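PDB 6WQ0: structural protein from unclassified Rudivirus, which self-assembles into a helical, filamentous nucleocapsid whose subunits wrap around the viral DNA and hold it in the A-form. Local coordinates for residues Gln12-Gly15 and Lys16-Lys20; Gly112-Pro115 and Glu116-Asp119. One frame throughout, in Å; residues are numbered along the deposited sequence.

Overall arrangement
The chain is almost wholly helical, and its two contacts are local ones that follow each other in series without crossing or nesting. From the N terminus, contact 1 (Q12-G15 with K16-K20) comes first, a run of successive turns inside helix 10-24 that lies directly against the bound DNA and closes no loop. Helices 27-48, 50-64 and 71-89 follow. Contact 2 (G112-P115 with E116-D119) then turns the chain from helix 94-111 into helix 115-126, packed on helix 71-89. The two centres are 43 Å apart on opposite sides of the chain's centre, with nearest atoms about 30 Å apart, so the DNA-facing N-terminal helix and the packing of helices 71-89, 94-111 and 115-126 are separate parts of the fold.

Contact 1 (Gln12-Gly15 and Lys16-Lys20); sequences QRYG and KWNAK. With nucleotides of chain A; nucleotides of chain B.
K16 donates its backbone N to Q12 O at 3.0 Å, the first of four i to i+4 bonds that make this one unbroken stretch of alpha-helix. Its side chain leaves with CG anti to the backbone N (chi1 -164°), and the extended chain carries NZ to DT143 of chain B, where it bonds OP2 at 3.1 Å. W17 N bonds R13 O, while the indole CD1 edge lies 3.9 Å from DA151 O4' of chain A, in the ring plane; NE1 bonds a thymine O2. R13 runs along the sugar of DT152 of chain A, whose O3' sits over one face of the guanidinium, nearer its margin than its centre. N18 follows: its CB lies over one face of the Y14 ring, the side chains pointing the same way, amide and ring planes stacked 14° apart; the Y14 hydroxyl bonds Q46 of a third subunit. A19 N closes on G15 O. K20 folds back through three bends, and its NZ bridges both strands, at 2.9 Å from OP1 of DA151 of chain A and 2.6 Å from OP1 of DT143 of chain B. Both lysines thus grip phosphates, consistent with positively charged coat residues coordinating the DNA. Helix 10-24 lies between the DNA and two neighbouring subunits: I40 of the second subunit packs on K16 and A19, and F45 of the third subunit stacks on W17.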
ATOM      1  N   GLN C  12     -58.146 -43.073  -1.748  1.00 16.60           N
ATOM      2  CA  GLN C  12     -58.274 -41.641  -1.983  1.00 16.60           C
ATOM      3  C   GLN C  12     -58.336 -40.869  -0.674  1.00 16.60           C
ATOM      4  O   GLN C  12     -57.704 -39.812  -0.539  1.00 16.60           O
ATOM      5  CB  GLN C  12     -59.516 -41.362  -2.824  1.00 16.60           C
ATOM      6  CG  GLN C  12     -59.594 -42.166  -4.091  1.00 16.60           C
ATOM      7  CD  GLN C  12     -60.926 -42.025  -4.788  1.00 16.60           C
ATOM      8  OE1 GLN C  12     -61.832 -42.823  -4.582  1.00 16.60           O
ATOM      9  NE2 GLN C  12     -61.048 -41.010  -5.625  1.00 16.60           N
ATOM     10  N   ARG C  13     -59.101 -41.377   0.295  1.00 16.04           N
ATOM     11  CA  ARG C  13     -59.153 -40.755   1.612  1.00 16.04           C
ATOM     12  C   ARG C  13     -57.771 -40.686   2.240  1.00 16.04           C
ATOM     13  O   ARG C  13     -57.364 -39.643   2.758  1.00 16.04           O
ATOM     14  CB  ARG C  13     -60.101 -41.525   2.525  1.00 16.04           C
ATOM     15  CG  ARG C  13     -61.551 -41.416   2.167  1.00 16.04           C
ATOM     16  CD  ARG C  13     -62.407 -41.872   3.317  1.00 16.04           C
ATOM     17  NE  ARG C  13     -63.628 -42.515   2.857  1.00 16.04           N
ATOM     18  CZ  ARG C  13     -64.615 -42.893   3.657  1.00 16.04           C
ATOM     19  NH1 ARG C  13     -64.528 -42.685   4.960  1.00 16.04           N
ATOM     20  NH2 ARG C  13     -65.691 -43.471   3.154  1.00 16.04           N
ATOM     21  N   TYR C  14     -57.038 -41.800   2.211  1.00 15.54           N
ATOM     22  CA  TYR C  14     -55.717 -41.835   2.817  1.00 15.54           C
ATOM     23  C   TYR C  14     -54.742 -40.939   2.071  1.00 15.54           C
ATOM     24  O   TYR C  14     -53.930 -40.254   2.694  1.00 15.54           O
ATOM     25  CB  TYR C  14     -55.197 -43.272   2.874  1.00 15.54           C
ATOM     26  CG  TYR C  14     -53.790 -43.367   3.415  1.00 15.54           C
ATOM     27  CD1 TYR C  14     -53.524 -43.141   4.756  1.00 15.54           C
ATOM     28  CD2 TYR C  14     -52.727 -43.663   2.585  1.00 15.54           C
ATOM     29  CE1 TYR C  14     -52.245 -43.211   5.249  1.00 15.54           C
ATOM     30  CE2 TYR C  14     -51.448 -43.730   3.069  1.00 15.54           C
ATOM     31  CZ  TYR C  14     -51.210 -43.505   4.400  1.00 15.54           C
ATOM     32  OH  TYR C  14     -49.927 -43.581   4.885  1.00 15.54           O
ATOM     33  N   GLY C  15     -54.822 -40.905   0.740  1.00 14.83           N
ATOM     34  CA  GLY C  15     -53.952 -40.026  -0.021  1.00 14.83           C
ATOM     35  C   GLY C  15     -54.168 -38.565   0.311  1.00 14.83           C
ATOM     36  O   GLY C  15     -53.215 -37.830   0.576  1.00 14.83           O
ATOM     37  N   LYS C  16     -55.426 -38.128   0.326  1.00 14.39           N
ATOM     38  CA  LYS C  16     -55.684 -36.720   0.605  1.00 14.39           C
ATOM     39  C   LYS C  16     -55.372 -36.372   2.055  1.00 14.39           C
ATOM     40  O   LYS C  16     -54.793 -35.314   2.331  1.00 14.39           O
ATOM     41  CB  LYS C  16     -57.124 -36.358   0.256  1.00 14.39           C
ATOM     42  CG  LYS C  16     -57.327 -34.868   0.147  1.00 14.39           C
ATOM     43  CD  LYS C  16     -58.587 -34.510  -0.581  1.00 14.39           C
ATOM     44  CE  LYS C  16     -58.737 -33.019  -0.687  1.00 14.39           C
ATOM     45  NZ  LYS C  16     -60.115 -32.667  -1.070  1.00 14.39           N
ATOM     46  N   TRP C  17     -55.728 -37.252   2.995  1.00 14.05           N
ATOM     47  CA  TRP C  17     -55.429 -36.994   4.397  1.00 14.05           C
ATOM     48  C   TRP C  17     -53.930 -36.913   4.634  1.00 14.05           C
ATOM     49  O   TRP C  17     -53.455 -36.021   5.343  1.00 14.05           O
ATOM     50  CB  TRP C  17     -56.049 -38.077   5.279  1.00 14.05           C
ATOM     51  CG  TRP C  17     -55.659 -37.945   6.723  1.00 14.05           C
ATOM     52  CD1 TRP C  17     -56.289 -37.206   7.678  1.00 14.05           C
ATOM     53  CD2 TRP C  17     -54.536 -38.553   7.368  1.00 14.05           C
ATOM     54  NE1 TRP C  17     -55.634 -37.317   8.869  1.00 14.05           N
ATOM     55  CE2 TRP C  17     -54.553 -38.140   8.709  1.00 14.05           C
ATOM     56  CE3 TRP C  17     -53.524 -39.418   6.944  1.00 14.05           C
ATOM     57  CZ2 TRP C  17     -53.597 -38.556   9.626  1.00 14.05           C
ATOM     58  CZ3 TRP C  17     -52.579 -39.823   7.857  1.00 14.05           C
ATOM     59  CH2 TRP C  17     -52.624 -39.395   9.181  1.00 14.05           C
ATOM     60  N   ASN C  18     -53.168 -37.836   4.054  1.00 14.43           N
ATOM     61  CA  ASN C  18     -51.728 -37.838   4.245  1.00 14.43           C
ATOM     62  C   ASN C  18     -51.084 -36.621   3.599  1.00 14.43           C
ATOM     63  O   ASN C  18     -50.141 -36.048   4.153  1.00 14.43           O
ATOM     64  CB  ASN C  18     -51.151 -39.131   3.682  1.00 14.43           C
ATOM     65  CG  ASN C  18     -49.747 -39.379   4.130  1.00 14.43           C
ATOM     66  OD1 ASN C  18     -49.371 -39.035   5.243  1.00 14.43           O
ATOM     67  ND2 ASN C  18     -48.952 -39.970   3.260  1.00 14.43           N
ATOM     68  N   ALA C  19     -51.582 -36.198   2.434  1.00 14.27           N
ATOM     69  CA  ALA C  19     -51.052 -34.996   1.801  1.00 14.27           C
ATOM     70  C   ALA C  19     -51.291 -33.770   2.668  1.00 14.27           C
ATOM     71  O   ALA C  19     -50.387 -32.953   2.874  1.00 14.27           O
ATOM     72  CB  ALA C  19     -51.682 -34.808   0.425  1.00 14.27           C
ATOM     73  N   LYS C  20     -52.504 -33.634   3.204  1.00 13.76           N
ATOM     74  CA  LYS C  20     -52.812 -32.470   4.026  1.00 13.76           C
ATOM     75  C   LYS C  20     -52.056 -32.502   5.349  1.00 13.76           C
ATOM     76  O   LYS C  20     -51.650 -31.453   5.860  1.00 13.76           O
ATOM     77  CB  LYS C  20     -54.317 -32.385   4.261  1.00 13.76           C
ATOM     78  CG  LYS C  20     -55.117 -32.141   3.003  1.00 13.76           C
ATOM     79  CD  LYS C  20     -54.750 -30.822   2.350  1.00 13.76           C
ATOM     80  CE  LYS C  20     -55.513 -29.665   2.948  1.00 13.76           C
ATOM     81  NZ  LYS C  20     -56.929 -29.682   2.543  1.00 13.76           N
TER
ATOM     82  P    DA A 151     -59.303 -32.193   3.876  1.00 14.46           P
ATOM     83  OP1  DA A 151     -58.785 -31.942   2.525  1.00 14.46           O
ATOM     84  OP2  DA A 151     -60.505 -31.492   4.346  1.00 14.46           O
ATOM     85  O5'  DA A 151     -59.611 -33.745   4.046  1.00 14.46           O
ATOM     86  C5'  DA A 151     -58.682 -34.722   3.622  1.00 14.46           C
ATOM     87  C4'  DA A 151     -59.200 -36.113   3.941  1.00 14.46           C
ATOM     88  O4'  DA A 151     -59.342 -36.246   5.363  1.00 14.46           O
ATOM     89  C3'  DA A 151     -60.575 -36.433   3.380  1.00 14.46           C
ATOM     90  O3'  DA A 151     -60.453 -37.002   2.104  1.00 14.46           O
ATOM     91  C2'  DA A 151     -61.122 -37.456   4.365  1.00 14.46           C
ATOM     92  C1'  DA A 151     -60.429 -37.092   5.665  1.00 14.46           C
ATOM     93  N9   DA A 151     -61.283 -36.424   6.640  1.00 14.46           N
ATOM     94  C8   DA A 151     -61.344 -35.091   6.909  1.00 14.46           C
ATOM     95  N7   DA A 151     -62.190 -34.787   7.857  1.00 14.46           N
ATOM     96  C5   DA A 151     -62.709 -36.007   8.240  1.00 14.46           C
ATOM     97  C6   DA A 151     -63.656 -36.372   9.207  1.00 14.46           C
ATOM     98  N6   DA A 151     -64.273 -35.498   9.998  1.00 14.46           N
ATOM     99  N1   DA A 151     -63.951 -37.679   9.332  1.00 14.46           N
ATOM    100  C2   DA A 151     -63.342 -38.551   8.532  1.00 14.46           C
ATOM    101  N3   DA A 151     -62.428 -38.326   7.601  1.00 14.46           N
ATOM    102  C4   DA A 151     -62.159 -37.022   7.502  1.00 14.46           C
ATOM    103  P    DT A 152     -61.719 -37.077   1.125  1.00 16.03           P
ATOM    104  OP1  DT A 152     -61.180 -37.496  -0.176  1.00 16.03           O
ATOM    105  OP2  DT A 152     -62.449 -35.808   1.216  1.00 16.03           O
ATOM    106  O5'  DT A 152     -62.675 -38.199   1.763  1.00 16.03           O
ATOM    107  C5'  DT A 152     -64.083 -37.926   1.950  1.00 16.03           C
ATOM    108  C4'  DT A 152     -64.751 -38.922   2.895  1.00 16.03           C
ATOM    109  O4'  DT A 152     -64.647 -38.449   4.246  1.00 16.03           O
ATOM    110  C3'  DT A 152     -66.241 -39.105   2.659  1.00 16.03           C
ATOM    111  O3'  DT A 152     -66.457 -40.211   1.810  1.00 16.03           O
ATOM    112  C2'  DT A 152     -66.829 -39.360   4.052  1.00 16.03           C
ATOM    113  C1'  DT A 152     -65.728 -38.937   5.015  1.00 16.03           C
ATOM    114  N1   DT A 152     -66.136 -37.869   5.994  1.00 16.03           N
ATOM    115  C2   DT A 152     -67.027 -38.157   7.007  1.00 16.03           C
ATOM    116  O2   DT A 152     -67.547 -39.244   7.160  1.00 16.03           O
ATOM    117  N3   DT A 152     -67.303 -37.112   7.830  1.00 16.03           N
ATOM    118  C4   DT A 152     -66.794 -35.842   7.764  1.00 16.03           C
ATOM    119  O4   DT A 152     -67.111 -34.970   8.560  1.00 16.03           O
ATOM    120  C5   DT A 152     -65.866 -35.607   6.691  1.00 16.03           C
ATOM    121  C7   DT A 152     -65.241 -34.260   6.517  1.00 16.03           C
ATOM    122  C6   DT A 152     -65.585 -36.619   5.872  1.00 16.03           C
TER
ATOM    123  P    DT B 143     -57.873 -29.178  -0.945  1.00 13.41           P
ATOM    124  OP1  DT B 143     -56.840 -29.707  -0.043  1.00 13.41           O
ATOM    125  OP2  DT B 143     -59.244 -29.710  -0.903  1.00 13.41           O
ATOM    126  O5'  DT B 143     -57.965 -27.604  -0.748  1.00 13.41           O
ATOM    127  C5'  DT B 143     -56.802 -26.809  -0.812  1.00 13.41           C
ATOM    128  C4'  DT B 143     -57.105 -25.374  -0.432  1.00 13.41           C
ATOM    129  O4'  DT B 143     -57.952 -24.759  -1.427  1.00 13.41           O
ATOM    130  C3'  DT B 143     -57.874 -25.191   0.851  1.00 13.41           C
ATOM    131  O3'  DT B 143     -57.006 -25.319   1.964  1.00 13.41           O
ATOM    132  C2'  DT B 143     -58.372 -23.763   0.678  1.00 13.41           C
ATOM    133  C1'  DT B 143     -58.708 -23.726  -0.817  1.00 13.41           C
ATOM    134  N1   DT B 143     -60.155 -23.944  -1.112  1.00 13.41           N
ATOM    135  C2   DT B 143     -61.024 -22.887  -1.043  1.00 13.41           C
ATOM    136  O2   DT B 143     -60.682 -21.759  -0.752  1.00 13.41           O
ATOM    137  N3   DT B 143     -62.317 -23.196  -1.326  1.00 13.41           N
ATOM    138  C4   DT B 143     -62.820 -24.423  -1.669  1.00 13.41           C
ATOM    139  O4   DT B 143     -64.003 -24.597  -1.912  1.00 13.41           O
ATOM    140  C5   DT B 143     -61.860 -25.486  -1.727  1.00 13.41           C
ATOM    141  C7   DT B 143     -62.296 -26.872  -2.080  1.00 13.41           C
ATOM    142  C6   DT B 143     -60.591 -25.200  -1.453  1.00 13.41           C
TER

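Contact 2 (Gly112-Pro115 and Glu116-Asp119)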
ATOM      1  N   GLY C 112     -76.533 -48.867  31.249  1.00 24.75           N
ATOM      2  CA  GLY C 112     -77.030 -49.259  32.555  1.00 24.75           C
ATOM      3  C   GLY C 112     -77.213 -48.115  33.523  1.00 24.75           C
ATOM      4  O   GLY C 112     -77.032 -48.299  34.729  1.00 24.75           O
ATOM      5  N   ALA C 113     -77.566 -46.936  33.028  1.00 25.72           N
ATOM      6  CA  ALA C 113     -77.782 -45.787  33.886  1.00 25.72           C
ATOM      7  C   ALA C 113     -79.097 -45.921  34.645  1.00 25.72           C
ATOM      8  O   ALA C 113     -80.000 -46.661  34.254  1.00 25.72           O
ATOM      9  CB  ALA C 113     -77.776 -44.500  33.066  1.00 25.72           C
ATOM     10  N   ASN C 114     -79.191 -45.188  35.742  1.00 27.90           N
ATOM     11  CA  ASN C 114     -80.347 -45.175  36.630  1.00 27.90           C
ATOM     12  C   ASN C 114     -81.348 -44.128  36.158  1.00 27.90           C
ATOM     13  O   ASN C 114     -80.979 -42.960  35.997  1.00 27.90           O
ATOM     14  CB  ASN C 114     -79.918 -44.867  38.056  1.00 27.90           C
ATOM     15  CG  ASN C 114     -80.946 -45.286  39.086  1.00 27.90           C
ATOM     16  OD1 ASN C 114     -82.106 -45.518  38.769  1.00 27.90           O
ATOM     17  ND2 ASN C 114     -80.518 -45.374  40.332  1.00 27.90           N
ATOM     18  N   PRO C 115     -82.607 -44.503  35.919  1.00 28.83           N
ATOM     19  CA  PRO C 115     -83.596 -43.496  35.499  1.00 28.83           C
ATOM     20  C   PRO C 115     -83.795 -42.373  36.505  1.00 28.83           C
ATOM     21  O   PRO C 115     -84.021 -41.226  36.104  1.00 28.83           O
ATOM     22  CB  PRO C 115     -84.871 -44.328  35.316  1.00 28.83           C
ATOM     23  CG  PRO C 115     -84.389 -45.700  35.045  1.00 28.83           C
ATOM     24  CD  PRO C 115     -83.149 -45.868  35.854  1.00 28.83           C
ATOM     25  N   GLU C 116     -83.713 -42.671  37.803  1.00 29.78           N
ATOM     26  CA  GLU C 116     -83.926 -41.652  38.826  1.00 29.78           C
ATOM     27  C   GLU C 116     -82.845 -40.575  38.782  1.00 29.78           C
ATOM     28  O   GLU C 116     -83.149 -39.375  38.815  1.00 29.78           O
ATOM     29  CB  GLU C 116     -83.973 -42.314  40.199  1.00 29.78           C
ATOM     30  CG  GLU C 116     -84.245 -41.370  41.348  1.00 29.78           C
ATOM     31  CD  GLU C 116     -84.267 -42.082  42.684  1.00 29.78           C
ATOM     32  OE1 GLU C 116     -84.039 -43.311  42.706  1.00 29.78           O
ATOM     33  OE2 GLU C 116     -84.509 -41.418  43.712  1.00 29.78           O
ATOM     34  N   ILE C 117     -81.578 -40.981  38.703  1.00 26.91           N
ATOM     35  CA  ILE C 117     -80.498 -40.005  38.634  1.00 26.91           C
ATOM     36  C   ILE C 117     -80.511 -39.274  37.298  1.00 26.91           C
ATOM     37  O   ILE C 117     -80.157 -38.092  37.230  1.00 26.91           O
ATOM     38  CB  ILE C 117     -79.149 -40.691  38.902  1.00 26.91           C
ATOM     39  CG1 ILE C 117     -79.273 -41.634  40.094  1.00 26.91           C
ATOM     40  CG2 ILE C 117     -78.067 -39.662  39.163  1.00 26.91           C
ATOM     41  CD1 ILE C 117     -77.973 -42.225  40.534  1.00 26.91           C
ATOM     42  N   LEU C 118     -80.919 -39.944  36.221  1.00 26.75           N
ATOM     43  CA  LEU C 118     -81.063 -39.253  34.944  1.00 26.75           C
ATOM     44  C   LEU C 118     -82.123 -38.163  35.031  1.00 26.75           C
ATOM     45  O   LEU C 118     -81.937 -37.062  34.499  1.00 26.75           O
ATOM     46  CB  LEU C 118     -81.403 -40.250  33.839  1.00 26.75           C
ATOM     47  CG  LEU C 118     -80.259 -41.128  33.337  1.00 26.75           C
ATOM     48  CD1 LEU C 118     -80.666 -41.850  32.081  1.00 26.75           C
ATOM     49  CD2 LEU C 118     -79.025 -40.299  33.087  1.00 26.75           C
ATOM     50  N   ASP C 119     -83.232 -38.446  35.716  1.00 28.23           N
ATOM     51  CA  ASP C 119     -84.255 -37.429  35.931  1.00 28.23           C
ATOM     52  C   ASP C 119     -83.726 -36.276  36.772  1.00 28.23           C
ATOM     53  O   ASP C 119     -84.015 -35.112  36.485  1.00 28.23           O
ATOM     54  CB  ASP C 119     -85.486 -38.044  36.589  1.00 28.23           C
ATOM     55  CG  ASP C 119     -86.173 -39.051  35.705  1.00 28.23           C
ATOM     56  OD1 ASP C 119     -85.704 -39.259  34.571  1.00 28.23           O
ATOM     57  OD2 ASP C 119     -87.181 -39.639  36.141  1.00 28.23           O
TER
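N114 and E116 meet at the N-cap of helix 115-126, where the asparagine amide turns back on the first helical turn. With CG anti to its own backbone N (chi1 -161°), N114 places OD1 near E116 N, which donates to it over 3.4 Å: a weak capping bond, although its N-H...O angle of 157° is fairly straight. The two side chains run side by side and point the same way, but the amide and carboxylate planes are 88° apart, so these flat groups do not stack. I117 approaches differently, crossing N114 at about a right angle; its CG1 rests 3.9 Å from N114 CB and equally close to ND2, so the CG1 branch lies across the stem and amide of N114. Beyond it, I117 packs on Y66, V68 and Y76.

L118 points toward the segment entering the helix. Its CD1 meets A113 CB at 4.0 Å, a hydrophobic staple between A113 (N') and L118 (N4), alongside the N-cap bond of N114. L118 also packs on Y76 and Y79 of helix 71-89 and on Y107 and V108 of helix 94-111, while A113 packs on I75. The joint between helices 94-111 and 115-126 is thereby seated on helix 71-89, where the Y76 hydroxyl additionally bonds N114 N.

Backbone bonds establish the new helix, L118 N to N114 O at 3.0 Å and D119 N to P115 O at 2.9 Å. The D119 carboxylate folds back near the same carbonyl, but OD1 and P115 O, 3.0 Å apart, are two acceptors and do not hydrogen-bond; the polar partner of D119 OD1 is K104 NZ, in a salt bridge.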